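PDB 2C40: inosine-uridine preferring nucleoside hydrolase family protein from Bacillus anthracis, which belongs to the inosine-uridine preferring nucleoside hydrolase family and binds a calcium ion and alpha-D-ribofuranose in an open alpha/beta fold. Local coordinates for residues G126-T129 against D130-R133; Y136-P139 against I140-N143. All blocks are in the same frame, centred on the assembly; numbering follows the deposited sequence.

In the fold
Both contacts are local and lie at the two ends of helix 129-137, which links strands 120-124 and 145-151, neighbouring parallel strands of the central sheet, in a right-handed beta-alpha-beta crossover. Contact 1 forms the start of the helix, contact 2 the exit from it, and their centres lie about 13 Å apart. Contact 1 directly follows Thr125, a ligand of the calcium ion that also lines the ribofuranose pocket; the side chain of Leu128 stays about 11 Å from both the calcium ion and the ribofuranose, although Pro127 touches the pocket residues Asp9 and Asn173. Contact 2 lies at the surface, about 21 Å from the centre of the chain against 12 Å for contact 1.

Contact 1 of 2, residues G126-T129 against D130-R133; sequences GPLT and DLAR
Leu128 O accepts the amides of Ala132 and, weakly, Leu131 at the start of helix 129-137. Ala132 N reaches it at 3.0 Å in a nearly straight bond (N-H...O 169°), whereas Leu131 N adds a weak one, with N-H...O only 121°. One residue on, Arg133 N bonds Thr129 O at 3.0 Å. Leu128 itself is the N-cap. Ahead of it, a water bridges the backbone: it donates to Pro127 O and accepts from Asp130 N at 2.9 Å, a first-turn amide.

Apolar contact accompanies these bonds. Leu128 and Leu131 lie side by side and point the same way, CD2 to CD2 at 4.1 Å; with CG anti to the backbone N (chi1 177°), the Leu131 side chain is laid alongside Leu128. Both leucines pack on Val184 of helix 178-186 and Leu148 of strand 145-151. The methyl of Ala132 approaches Thr129 O at 3.7 Å and touches Ala180 of helix 178-186.

The polar side chains find partners in Ser65 and Ser67. Asp130 OD1 accepts hydrogen bonds from both serines, while Arg133, its chain bent at chi2 and chi3, bonds Ser67 through NH2.

Water and the serines thus satisfy polar groups of a buried first turn, and the carboxylate of Asp130 near the helix N terminus would probably be favoured by the helix dipole.

Contact 2 of 2, residues Y136-P139 against I140-N143; sequences YEAP and IIEN
Ala138 and Ile141 meet on the inner side of the turn that ends helix 129-137. The methyl CB of Ala138 lies 4.2 Å from CD1 of Ile141, and both side chains rest on Ile110 of helix 105-115; Ile141 also touches Leu113 and Leu135. The isoleucine closes over the carbonyl of Ala138 as well, its CB only 3.2 Å from Ala138 O. That same oxygen accepts Ile141 N at 3.2 Å, with N-H...O at 164°, but the donor sits above the carbonyl plane, 41° out of it. One residue on, Glu142 N bonds Pro139 O at 3.0 Å, again from above the plane. Both are i to i+3 bonds, as expected where the chain leaves the alpha-helix at Ala138 and continues as a 3-10 segment.

Against this packed side, Pro139 and Ile140 form the exposed side. Ile140 sends CG1 anti to its backbone N (chi1 -170°), away from the turn, and keeps only CG2 near Ala138 CB, at 4.2 Å. Glu142 lies between the two regimes: its CG passes 3.4 Å from Pro139 O, and the extended chain beyond it delivers OE2 to the backbone N of Asn188.

Ala138 O and Pro139 O thus each take an amide three residues on, and Pro139 has no N-H of its own to donate; Ala138 and Ile141 join the turn to helix 105-115, while the carboxylate of Glu142 links it to the loop after helix 178-186.

Contact 1 of 2, residues G126-T129 against D130-R133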
ATOM      1  N   GLY A 126      -1.404  -5.899 -19.819  1.00 42.20           N
ATOM      2  CA  GLY A 126      -2.762  -5.455 -19.610  1.00 41.81           C
ATOM      3  C   GLY A 126      -3.653  -5.926 -20.777  1.00 42.01           C
ATOM      4  O   GLY A 126      -3.275  -6.817 -21.537  1.00 42.05           O
ATOM      5  N   PRO A 127      -4.855  -5.327 -20.927  1.00 41.94           N
ATOM      6  CA  PRO A 127      -5.758  -5.542 -22.060  1.00 41.88           C
ATOM      7  C   PRO A 127      -5.107  -5.312 -23.430  1.00 41.93           C
ATOM      8  O   PRO A 127      -4.055  -4.674 -23.493  1.00 41.83           O
ATOM      9  CB  PRO A 127      -6.805  -4.463 -21.816  1.00 42.84           C
ATOM     10  CG  PRO A 127      -6.843  -4.306 -20.345  1.00 41.70           C
ATOM     11  CD  PRO A 127      -5.413  -4.360 -19.981  1.00 41.37           C
ATOM     12  N   LEU A 128      -5.762  -5.749 -24.508  1.00 41.81           N
ATOM     13  CA  LEU A 128      -5.169  -5.705 -25.838  1.00 41.79           C
ATOM     14  C   LEU A 128      -5.561  -4.507 -26.681  1.00 41.82           C
ATOM     15  O   LEU A 128      -5.188  -4.446 -27.826  1.00 42.72           O
ATOM     16  CB  LEU A 128      -5.516  -6.982 -26.599  1.00 42.00           C
ATOM     17  CG  LEU A 128      -4.713  -8.221 -26.196  1.00 41.15           C
ATOM     18  CD1 LEU A 128      -5.390  -9.423 -26.842  1.00 41.04           C
ATOM     19  CD2 LEU A 128      -3.256  -8.091 -26.633  1.00 41.77           C
ATOM     20  N   THR A 129      -6.261  -3.529 -26.129  1.00 43.02           N
ATOM     21  CA  THR A 129      -6.906  -2.525 -26.989  1.00 42.58           C
ATOM     22  C   THR A 129      -5.957  -1.573 -27.733  1.00 42.58           C
ATOM     23  O   THR A 129      -6.256  -1.216 -28.879  1.00 40.73           O
ATOM     24  CB  THR A 129      -8.179  -1.853 -26.376  1.00 43.90           C
ATOM     25  OG1 THR A 129      -8.220  -0.417 -26.585  1.00 45.68           O
ATOM     26  CG2 THR A 129      -8.448  -2.250 -25.004  1.00 40.69           C
ATOM     27  N   ASP A 130      -4.782  -1.257 -27.165  1.00 42.09           N
ATOM     28  CA  ASP A 130      -3.794  -0.458 -27.951  1.00 42.69           C
ATOM     29  C   ASP A 130      -3.309  -1.225 -29.203  1.00 42.32           C
ATOM     30  O   ASP A 130      -3.025  -0.618 -30.262  1.00 42.82           O
ATOM     31  CB  ASP A 130      -2.562  -0.035 -27.120  1.00 42.39           C
ATOM     32  CG  ASP A 130      -2.857   1.061 -26.083  1.00 44.35           C
ATOM     33  OD1 ASP A 130      -3.742   1.918 -26.292  1.00 42.10           O
ATOM     34  OD2 ASP A 130      -2.151   1.069 -25.040  1.00 47.16           O
ATOM     35  N   LEU A 131      -3.181  -2.548 -29.087  1.00 41.50           N
ATOM     36  CA  LEU A 131      -2.828  -3.374 -30.238  1.00 41.36           C
ATOM     37  C   LEU A 131      -3.970  -3.576 -31.255  1.00 41.27           C
ATOM     38  O   LEU A 131      -3.750  -3.561 -32.463  1.00 42.61           O
ATOM     39  CB  LEU A 131      -2.256  -4.725 -29.780  1.00 40.55           C
ATOM     40  CG  LEU A 131      -1.883  -5.769 -30.848  1.00 40.76           C
ATOM     41  CD1 LEU A 131      -0.788  -5.297 -31.789  1.00 40.18           C
ATOM     42  CD2 LEU A 131      -1.483  -7.082 -30.203  1.00 38.29           C
ATOM     43  N   ALA A 132      -5.169  -3.848 -30.789  1.00 41.66           N
ATOM     44  CA  ALA A 132      -6.334  -3.969 -31.670  1.00 41.92           C
ATOM     45  C   ALA A 132      -6.425  -2.760 -32.547  1.00 41.86           C
ATOM     46  O   ALA A 132      -6.623  -2.832 -33.774  1.00 42.71           O
ATOM     47  CB  ALA A 132      -7.615  -4.097 -30.799  1.00 41.32           C
ATOM     48  N   ARG A 133      -6.265  -1.629 -31.890  1.00 42.04           N
ATOM     49  CA  ARG A 133      -6.362  -0.325 -32.513  1.00 42.90           C
ATOM     50  C   ARG A 133      -5.243  -0.054 -33.522  1.00 41.28           C
ATOM     51  O   ARG A 133      -5.519   0.424 -34.582  1.00 40.96           O
ATOM     52  CB  ARG A 133      -6.393   0.717 -31.407  1.00 43.37           C
ATOM     53  CG  ARG A 133      -6.885   2.032 -31.840  1.00 47.49           C
ATOM     54  CD  ARG A 133      -7.967   2.586 -30.852  1.00 47.39           C
ATOM     55  NE  ARG A 133      -7.356   3.054 -29.639  1.00 46.20           N
ATOM     56  CZ  ARG A 133      -7.168   4.333 -29.320  1.00 44.79           C
ATOM     57  NH1 ARG A 133      -7.591   5.336 -30.098  1.00 42.09           N
ATOM     58  NH2 ARG A 133      -6.586   4.610 -28.162  1.00 41.64           N
TER
HETATM   59  O   HOH W   1      -3.340  -2.459 -24.975  1.00 31.41           O

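Contact 2 of 2, residues Y136-P139 against I140-N143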
ATOM      1  N   TYR A 136      -6.045  -2.205 -36.497  1.00 44.19           N
ATOM      2  CA  TYR A 136      -7.154  -1.659 -37.277  1.00 44.85           C
ATOM      3  C   TYR A 136      -6.665  -0.547 -38.230  1.00 44.29           C
ATOM      4  O   TYR A 136      -7.000  -0.537 -39.395  1.00 43.33           O
ATOM      5  CB  TYR A 136      -8.288  -1.208 -36.367  1.00 45.83           C
ATOM      6  CG  TYR A 136      -9.342  -0.538 -37.162  1.00 49.37           C
ATOM      7  CD1 TYR A 136      -9.500   0.867 -37.099  1.00 50.51           C
ATOM      8  CD2 TYR A 136     -10.135  -1.262 -38.063  1.00 50.93           C
ATOM      9  CE1 TYR A 136     -10.451   1.516 -37.868  1.00 51.11           C
ATOM     10  CE2 TYR A 136     -11.108  -0.595 -38.845  1.00 51.32           C
ATOM     11  CZ  TYR A 136     -11.255   0.792 -38.731  1.00 50.22           C
ATOM     12  OH  TYR A 136     -12.180   1.501 -39.503  1.00 53.72           O
ATOM     13  N   GLU A 137      -5.816   0.338 -37.731  1.00 44.36           N
ATOM     14  CA  GLU A 137      -5.332   1.466 -38.522  1.00 44.37           C
ATOM     15  C   GLU A 137      -4.191   1.129 -39.472  1.00 43.64           C
ATOM     16  O   GLU A 137      -4.108   1.666 -40.580  1.00 43.28           O
ATOM     17  CB  GLU A 137      -4.883   2.573 -37.596  1.00 45.44           C
ATOM     18  CG  GLU A 137      -6.035   3.103 -36.806  1.00 47.75           C
ATOM     19  CD  GLU A 137      -5.661   4.191 -35.838  1.00 50.56           C
ATOM     20  OE1 GLU A 137      -4.685   4.925 -36.119  1.00 53.92           O
ATOM     21  OE2 GLU A 137      -6.387   4.334 -34.818  1.00 53.14           O
ATOM     22  N   ALA A 138      -3.312   0.238 -39.041  1.00 43.33           N
ATOM     23  CA  ALA A 138      -2.122  -0.122 -39.810  1.00 42.95           C
ATOM     24  C   ALA A 138      -1.861  -1.625 -39.748  1.00 42.61           C
ATOM     25  O   ALA A 138      -0.946  -2.074 -39.073  1.00 42.59           O
ATOM     26  CB  ALA A 138      -0.915   0.638 -39.288  1.00 42.77           C
ATOM     27  N   PRO A 139      -2.667  -2.422 -40.447  1.00 42.51           N
ATOM     28  CA  PRO A 139      -2.422  -3.873 -40.404  1.00 42.69           C
ATOM     29  C   PRO A 139      -1.063  -4.375 -40.979  1.00 42.74           C
ATOM     30  O   PRO A 139      -0.655  -5.527 -40.681  1.00 42.55           O
ATOM     31  CB  PRO A 139      -3.579  -4.463 -41.216  1.00 43.29           C
ATOM     32  CG  PRO A 139      -4.152  -3.337 -42.005  1.00 43.15           C
ATOM     33  CD  PRO A 139      -3.801  -2.054 -41.308  1.00 42.69           C
ATOM     34  N   ILE A 140      -0.374  -3.539 -41.768  1.00 42.08           N
ATOM     35  CA  ILE A 140       1.001  -3.829 -42.230  1.00 42.23           C
ATOM     36  C   ILE A 140       1.921  -4.276 -41.077  1.00 42.39           C
ATOM     37  O   ILE A 140       2.874  -5.017 -41.260  1.00 42.64           O
ATOM     38  CB  ILE A 140       1.638  -2.563 -42.905  1.00 42.27           C
ATOM     39  CG1 ILE A 140       2.952  -2.906 -43.592  1.00 42.34           C
ATOM     40  CG2 ILE A 140       1.765  -1.376 -41.880  1.00 41.61           C
ATOM     41  CD1 ILE A 140       3.602  -1.751 -44.267  1.00 41.47           C
ATOM     42  N   ILE A 141       1.599  -3.816 -39.891  1.00 42.41           N
ATOM     43  CA  ILE A 141       2.338  -4.099 -38.677  1.00 43.54           C
ATOM     44  C   ILE A 141       2.462  -5.613 -38.337  1.00 43.65           C
ATOM     45  O   ILE A 141       3.440  -6.055 -37.719  1.00 43.25           O
ATOM     46  CB  ILE A 141       1.639  -3.303 -37.550  1.00 43.88           C
ATOM     47  CG1 ILE A 141       2.596  -2.327 -36.922  1.00 45.54           C
ATOM     48  CG2 ILE A 141       0.769  -4.150 -36.617  1.00 45.07           C
ATOM     49  CD1 ILE A 141       2.490  -1.009 -37.567  1.00 45.68           C
ATOM     50  N   GLU A 142       1.510  -6.418 -38.798  1.00 43.69           N
ATOM     51  CA  GLU A 142       1.684  -7.872 -38.747  1.00 44.65           C
ATOM     52  C   GLU A 142       3.062  -8.297 -39.272  1.00 44.37           C
ATOM     53  O   GLU A 142       3.674  -9.199 -38.728  1.00 45.26           O
ATOM     54  CB  GLU A 142       0.636  -8.576 -39.599  1.00 45.33           C
ATOM     55  CG  GLU A 142      -0.751  -8.475 -39.006  1.00 47.80           C
ATOM     56  CD  GLU A 142      -1.788  -9.182 -39.862  1.00 49.30           C
ATOM     57  OE1 GLU A 142      -1.485  -9.551 -41.023  1.00 48.36           O
ATOM     58  OE2 GLU A 142      -2.914  -9.355 -39.354  1.00 51.95           O
ATOM     59  N   ASN A 143       3.538  -7.626 -40.319  1.00 43.80           N
ATOM     60  CA  ASN A 143       4.842  -7.902 -40.914  1.00 43.94           C
ATOM     61  C   ASN A 143       6.014  -7.646 -39.993  1.00 43.74           C
ATOM     62  O   ASN A 143       7.083  -8.206 -40.210  1.00 43.63           O
ATOM     63  CB  ASN A 143       5.076  -7.028 -42.149  1.00 43.37           C
ATOM     64  CG  ASN A 143       4.056  -7.265 -43.234  1.00 45.42           C
ATOM     65  OD1 ASN A 143       3.308  -8.245 -43.178  1.00 48.34           O
ATOM     66  ND2 ASN A 143       4.028  -6.379 -44.243  1.00 44.04           N
TER